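Local coordinates for pullulanase (Bacillus acidopullulyticus, PDB 2WAN), which catalyses hydrolysis of alpha-1,6-glucosidic linkages in pullulan and probably in related branched starch polysaccharides, at residues V909-P912 and A913-L917; P774-G778 and G779-L783. One frame throughout, in Å; residues are numbered along the deposited sequence.

Contact 1 (V909-P912 and A913-L917); sequences VQVP and AISTL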
ATOM      1  N   VAL A 909      12.681  -7.924 -42.540  1.00 13.30           N
ATOM      2  CA  VAL A 909      12.495  -9.228 -41.890  1.00 14.37           C
ATOM      3  C   VAL A 909      11.015  -9.481 -41.605  1.00 15.31           C
ATOM      4  O   VAL A 909      10.255  -8.546 -41.308  1.00 14.01           O
ATOM      5  CB  VAL A 909      13.350  -9.347 -40.580  1.00 15.64           C
ATOM      6  CG1 VAL A 909      12.856  -8.393 -39.510  1.00 17.30           C
ATOM      7  CG2 VAL A 909      13.400 -10.803 -40.065  1.00 17.05           C
ATOM      8  N   GLN A 910      10.613 -10.745 -41.708  1.00 17.06           N
ATOM      9  CA  GLN A 910       9.227 -11.132 -41.467  1.00 18.51           C
ATOM     10  C   GLN A 910       9.052 -11.640 -40.031  1.00 17.44           C
ATOM     11  O   GLN A 910       9.862 -12.428 -39.538  1.00 17.46           O
ATOM     12  CB  GLN A 910       8.814 -12.195 -42.487  1.00 19.47           C
ATOM     13  CG  GLN A 910       7.329 -12.515 -42.488  1.00 26.34           C
ATOM     14  CD  GLN A 910       6.952 -13.457 -43.615  1.00 33.71           C
ATOM     15  OE1 GLN A 910       7.264 -13.207 -44.779  1.00 40.86           O
ATOM     16  NE2 GLN A 910       6.288 -14.551 -43.272  1.00 38.05           N
ATOM     17  N   VAL A 911       8.021 -11.146 -39.354  1.00 15.45           N
ATOM     18  CA  VAL A 911       7.722 -11.544 -37.995  1.00 15.25           C
ATOM     19  C   VAL A 911       6.472 -12.404 -38.010  1.00 15.48           C
ATOM     20  O   VAL A 911       5.399 -11.897 -38.375  1.00 15.66           O
ATOM     21  CB  VAL A 911       7.439 -10.319 -37.088  1.00 16.77           C
ATOM     22  CG1 VAL A 911       7.152 -10.783 -35.664  1.00 15.56           C
ATOM     23  CG2 VAL A 911       8.626  -9.308 -37.131  1.00 20.32           C
ATOM     24  N   PRO A 912       6.578 -13.686 -37.593  1.00 14.67           N
ATOM     25  CA  PRO A 912       5.371 -14.539 -37.610  1.00 14.46           C
ATOM     26  C   PRO A 912       4.189 -14.001 -36.800  1.00 13.63           C
ATOM     27  O   PRO A 912       4.355 -13.184 -35.876  1.00 14.32           O
ATOM     28  CB  PRO A 912       5.851 -15.866 -37.001  1.00 17.63           C
ATOM     29  CG  PRO A 912       7.315 -15.882 -37.167  1.00 18.29           C
ATOM     30  CD  PRO A 912       7.777 -14.435 -37.172  1.00 12.11           C
ATOM     31  N   ALA A 913       2.994 -14.460 -37.166  1.00 13.69           N
ATOM     32  CA  ALA A 913       1.754 -14.115 -36.473  1.00 14.01           C
ATOM     33  C   ALA A 913       1.858 -14.374 -34.969  1.00 13.82           C
ATOM     34  O   ALA A 913       2.498 -15.348 -34.546  1.00 13.21           O
ATOM     35  CB  ALA A 913       0.606 -14.926 -37.050  1.00 14.81           C
ATOM     36  N   ILE A 914       1.236 -13.492 -34.185  1.00 11.95           N
ATOM     37  CA  ILE A 914       1.176 -13.571 -32.705  1.00 11.29           C
ATOM     38  C   ILE A 914       2.521 -14.000 -32.095  1.00 10.80           C
ATOM     39  O   ILE A 914       2.639 -15.067 -31.486  1.00 12.88           O
ATOM     40  CB  ILE A 914       0.042 -14.503 -32.188  1.00  9.99           C
ATOM     41  CG1 ILE A 914      -1.178 -14.428 -33.117  1.00 12.37           C
ATOM     42  CG2 ILE A 914      -0.351 -14.135 -30.747  1.00 12.93           C
ATOM     43  CD1 ILE A 914      -2.370 -15.229 -32.606  1.00 14.12           C
ATOM     44  N   SER A 915       3.539 -13.168 -32.295  1.00 11.75           N
ATOM     45  CA  SER A 915       4.862 -13.504 -31.781  1.00 10.11           C
ATOM     46  C   SER A 915       5.714 -12.272 -31.539  1.00 11.32           C
ATOM     47  O   SER A 915       5.329 -11.135 -31.864  1.00 11.04           O
ATOM     48  CB  SER A 915       5.587 -14.428 -32.773  1.00 12.88           C
ATOM     49  OG  SER A 915       6.058 -13.683 -33.885  1.00 14.04           O
ATOM     50  N   THR A 916       6.878 -12.521 -30.948  1.00 11.01           N
ATOM     51  CA  THR A 916       7.868 -11.474 -30.698  1.00 10.87           C
ATOM     52  C   THR A 916       9.134 -11.800 -31.469  1.00  9.34           C
ATOM     53  O   THR A 916       9.631 -12.936 -31.428  1.00 10.67           O
ATOM     54  CB  THR A 916       8.174 -11.355 -29.173  1.00  9.53           C
ATOM     55  OG1 THR A 916       6.971 -11.011 -28.483  1.00 12.59           O
ATOM     56  CG2 THR A 916       9.247 -10.255 -28.915  1.00 10.67           C
ATOM     57  N   LEU A 917       9.629 -10.812 -32.211  1.00 10.39           N
ATOM     58  CA  LEU A 917      10.890 -10.929 -32.957  1.00 11.94           C
ATOM     59  C   LEU A 917      11.974 -10.266 -32.126  1.00 11.78           C
ATOM     60  O   LEU A 917      11.748  -9.187 -31.581  1.00 12.33           O
ATOM     61  CB  LEU A 917      10.783 -10.183 -34.303  1.00 13.96           C
ATOM     62  CG  LEU A 917      12.077 -10.058 -35.128  1.00 13.60           C
ATOM     63  CD1 LEU A 917      12.340 -11.351 -35.904  1.00 15.35           C
ATOM     64  CD2 LEU A 917      12.020  -8.842 -36.062  1.00 19.16           C
TER
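Pro912 offers one face of its pyrrolidine ring to Ser915, whose OG hangs over it rather than at its rim: OG is 3.8 Å from CB and equally far from CD of Pro912, with the other ring atoms at similar range. The flat carbonyl group of Pro912 is met as well. Ser915 OG donates to Pro912 O over 2.7 Å, but from above the carbonyl plane, 44° out of it and not on a lone pair. A chi1 of 76° tucks OG between the backbone N and carbonyl carbon of Ser915, which turns the hydroxyl back over the bend. The Val911 CG1 methyl also packs against Ser915 OG, at 3.6 Å. Apolar packing takes over further along. Leu917 CD2 bridges two valines, reaching Val909 CG1 at 3.6 Å and Val911 CG2 at 3.6 Å, while Leu917 CB rests against both methyls of Val911, the nearer being CG2 at 3.7 Å.

The short strand axes run at 154° and approach to 8.0 Å. At that separation, and with each arm hydrogen-bonded to a different strand, the two meet through side chains and not through the backbone ladder of a beta hairpin; the bend resembles a beta arch. Pro912 O has a second donor in Asn873 ND2, so two bonds hold this turn carbonyl. Ile914 and Ser915 together face Asn873 as a G1 beta bulge, and Ile914 O binds a glycerol, probably from the crystallisation liquor. The arm 909-911 pairs with strand 879-882, and 915-917 with strand 868-873. Leu893 of strand 888-893 touches both Pro912 and Leu917, and on the other side of strand 915-920 Thr916 packs on helix 753-769, setting the all-beta domain against that helix.

Contact 2 (P774-G778 and G779-L783); sequences PFMQG and GEEML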
ATOM      1  N   PRO A 774       9.942  -6.364 -14.067  1.00 10.19           N
ATOM      2  CA  PRO A 774       8.948  -7.362 -14.479  1.00  8.89           C
ATOM      3  C   PRO A 774       8.452  -8.238 -13.322  1.00 11.10           C
ATOM      4  O   PRO A 774       9.256  -8.728 -12.520  1.00 10.90           O
ATOM      5  CB  PRO A 774       9.717  -8.216 -15.491  1.00  8.46           C
ATOM      6  CG  PRO A 774      11.156  -8.103 -15.042  1.00 11.44           C
ATOM      7  CD  PRO A 774      11.280  -6.662 -14.605  1.00  9.44           C
ATOM      8  N   PHE A 775       7.146  -8.491 -13.301  1.00  9.65           N
ATOM      9  CA  PHE A 775       6.507  -9.288 -12.249  1.00 10.38           C
ATOM     10  C   PHE A 775       5.605 -10.274 -12.956  1.00  9.76           C
ATOM     11  O   PHE A 775       4.964  -9.916 -13.973  1.00 10.17           O
ATOM     12  CB  PHE A 775       5.643  -8.342 -11.379  1.00 10.29           C
ATOM     13  CG  PHE A 775       4.677  -9.046 -10.444  1.00 10.72           C
ATOM     14  CD1 PHE A 775       4.974  -9.190  -9.085  1.00 10.62           C
ATOM     15  CD2 PHE A 775       3.454  -9.524 -10.912  1.00  9.90           C
ATOM     16  CE1 PHE A 775       4.061  -9.799  -8.211  1.00 11.88           C
ATOM     17  CE2 PHE A 775       2.551 -10.146 -10.057  1.00  9.53           C
ATOM     18  CZ  PHE A 775       2.865 -10.299  -8.702  1.00 10.39           C
ATOM     19  N   MET A 776       5.541 -11.497 -12.433  1.00 10.48           N
ATOM     20  CA  MET A 776       4.594 -12.495 -12.967  1.00 11.36           C
ATOM     21  C   MET A 776       3.922 -13.252 -11.831  1.00 11.94           C
ATOM     22  O   MET A 776       4.538 -13.495 -10.771  1.00  9.78           O
ATOM     23  CB  MET A 776       5.304 -13.473 -13.917  1.00 13.85           C
ATOM     24  CG  MET A 776       6.400 -14.325 -13.248  1.00 12.03           C
ATOM     25  SD  MET A 776       7.226 -15.501 -14.329  1.00 11.63           S
ATOM     26  CE  MET A 776       5.925 -16.719 -14.570  1.00 15.86           C
ATOM     27  N   GLN A 777       2.660 -13.623 -12.053  1.00  9.97           N
ATOM     28  CA  GLN A 777       1.979 -14.527 -11.134  1.00  9.50           C
ATOM     29  C   GLN A 777       2.591 -15.919 -11.294  1.00 10.42           C
ATOM     30  O   GLN A 777       2.634 -16.467 -12.390  1.00  9.59           O
ATOM     31  CB  GLN A 777       0.481 -14.612 -11.448  1.00 10.18           C
ATOM     32  CG  GLN A 777      -0.262 -15.468 -10.393  1.00 10.48           C
ATOM     33  CD  GLN A 777      -1.753 -15.663 -10.631  1.00 13.21           C
ATOM     34  OE1 GLN A 777      -2.438 -16.174  -9.744  1.00 13.87           O
ATOM     35  NE2 GLN A 777      -2.262 -15.291 -11.817  1.00 12.25           N
ATOM     36  N   GLY A 778       3.079 -16.490 -10.197  1.00  9.01           N
ATOM     37  CA  GLY A 778       3.665 -17.831 -10.256  1.00  8.33           C
ATOM     38  C   GLY A 778       2.692 -18.832 -10.870  1.00 10.04           C
ATOM     39  O   GLY A 778       1.515 -18.848 -10.554  1.00  9.12           O
ATOM     40  N   GLY A 779       3.193 -19.643 -11.785  1.00  8.49           N
ATOM     41  CA  GLY A 779       2.365 -20.665 -12.413  1.00 10.99           C
ATOM     42  C   GLY A 779       1.880 -20.261 -13.781  1.00 11.07           C
ATOM     43  O   GLY A 779       1.403 -21.100 -14.526  1.00  9.35           O
ATOM     44  N   GLU A 780       2.015 -18.990 -14.147  1.00 10.15           N
ATOM     45  CA  GLU A 780       1.594 -18.595 -15.507  1.00  9.59           C
ATOM     46  C   GLU A 780       2.423 -19.312 -16.586  1.00 10.17           C
ATOM     47  O   GLU A 780       1.929 -19.544 -17.701  1.00  9.72           O
ATOM     48  CB  GLU A 780       1.653 -17.069 -15.702  1.00 12.44           C
ATOM     49  CG  GLU A 780       0.734 -16.230 -14.798  1.00 11.72           C
ATOM     50  CD  GLU A 780      -0.756 -16.521 -14.957  1.00 14.30           C
ATOM     51  OE1 GLU A 780      -1.223 -17.649 -14.664  1.00 13.33           O
ATOM     52  OE2 GLU A 780      -1.463 -15.575 -15.335  1.00 13.87           O
ATOM     53  N   GLU A 781       3.661 -19.677 -16.239  1.00  9.54           N
ATOM     54  CA  GLU A 781       4.590 -20.389 -17.135  1.00 10.65           C
ATOM     55  C   GLU A 781       4.124 -21.821 -17.438  1.00 11.10           C
ATOM     56  O   GLU A 781       4.660 -22.455 -18.335  1.00  9.89           O
ATOM     57  CB  GLU A 781       6.009 -20.391 -16.540  1.00  9.94           C
ATOM     58  CG  GLU A 781       6.186 -21.323 -15.329  1.00  8.33           C
ATOM     59  CD  GLU A 781       5.642 -20.800 -13.988  1.00  9.56           C
ATOM     60  OE1 GLU A 781       5.092 -19.673 -13.891  1.00 10.16           O
ATOM     61  OE2 GLU A 781       5.815 -21.544 -13.002  1.00 11.24           O
ATOM     62  N   MET A 782       3.128 -22.316 -16.692  1.00  7.94           N
ATOM     63  CA  MET A 782       2.512 -23.603 -17.003  1.00 10.37           C
ATOM     64  C   MET A 782       0.992 -23.513 -17.185  1.00 10.26           C
ATOM     65  O   MET A 782       0.271 -24.509 -16.989  1.00 11.66           O
ATOM     66  CB  MET A 782       2.892 -24.651 -15.945  1.00  9.06           C
ATOM     67  CG  MET A 782       2.446 -24.304 -14.506  1.00 11.91           C
ATOM     68  SD  MET A 782       2.993 -25.615 -13.380  1.00 13.23           S
ATOM     69  CE  MET A 782       2.563 -24.882 -11.808  1.00 16.05           C
ATOM     70  N   LEU A 783       0.519 -22.315 -17.548  1.00  8.50           N
ATOM     71  CA  LEU A 783      -0.897 -22.039 -17.850  1.00 10.11           C
ATOM     72  C   LEU A 783      -1.778 -22.477 -16.687  1.00 11.90           C
ATOM     73  O   LEU A 783      -2.798 -23.146 -16.870  1.00 12.80           O
ATOM     74  CB  LEU A 783      -1.333 -22.686 -19.180  1.00 10.61           C
ATOM     75  CG  LEU A 783      -0.416 -22.457 -20.406  1.00 10.16           C
ATOM     76  CD1 LEU A 783      -1.038 -23.131 -21.667  1.00  8.19           C
ATOM     77  CD2 LEU A 783      -0.147 -20.942 -20.683  1.00 10.90           C
TER
HETATM   78  O   HOH W   1      -0.786 -18.694 -12.242  1.00 13.44           O
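Among the hydrogen bonds, Glu780 N donates to Gln777 O across 3.1 Å at 160°, closing a type II beta turn. Gly779 occupies its third position with a positive phi of 101°, where a CB would collide with Gly778 O. Gly779 N is turned toward the Glu781 carboxylate and reaches OE1 at 2.8 Å on the syn side. One water donates to Gly778 O and also to Glu780 OE1, at 2.7 Å from the latter, tying side chain to turn backbone.

The van der Waals contacts are close. Met776 CE, carried over by a bend at chi3, lies 3.1 Å from Glu781 OE1, the two chains crossing at about a right angle. Glu780 CG covers Gln777 CB at 3.7 Å. Beyond them the amide and carboxylate planes stand 50° apart, and Gln777 NE2 stops 3.6 Å short of Glu780 OE2, without bonding.

The outer polar atoms have partners beyond the turn: Glu780 OE2 accepts from Thr733 OG1 and from Leu740 N at the start of helix 740-747, Glu781 OE2 bonds Tyr436, and Gln777 OE1 bonds Arg784. A tight turn thus leaves strand 773-777, the eighth of the parallel alpha-amylase-type TIM barrel, at its C-terminal end.

Both contacts are buried bends just after a strand, but they belong to different domains: contact 2 ends the last strand of the catalytic barrel, whereas contact 1 joins two strands of the C-terminal all-beta region and has a partly exposed apex. Their centres lie 23 Å apart and their nearest atoms about 12 Å, so they never touch. Helix 753-769 is common ground, since residues of 774-783 and of 913-917 both pack on it. The chemistry follows the setting. Aliphatic packing dominates contact 1, with one serine hydroxyl at the bend; contact 2 buries two glutamates and satisfies them with backbone, water and neighbouring barrel residues.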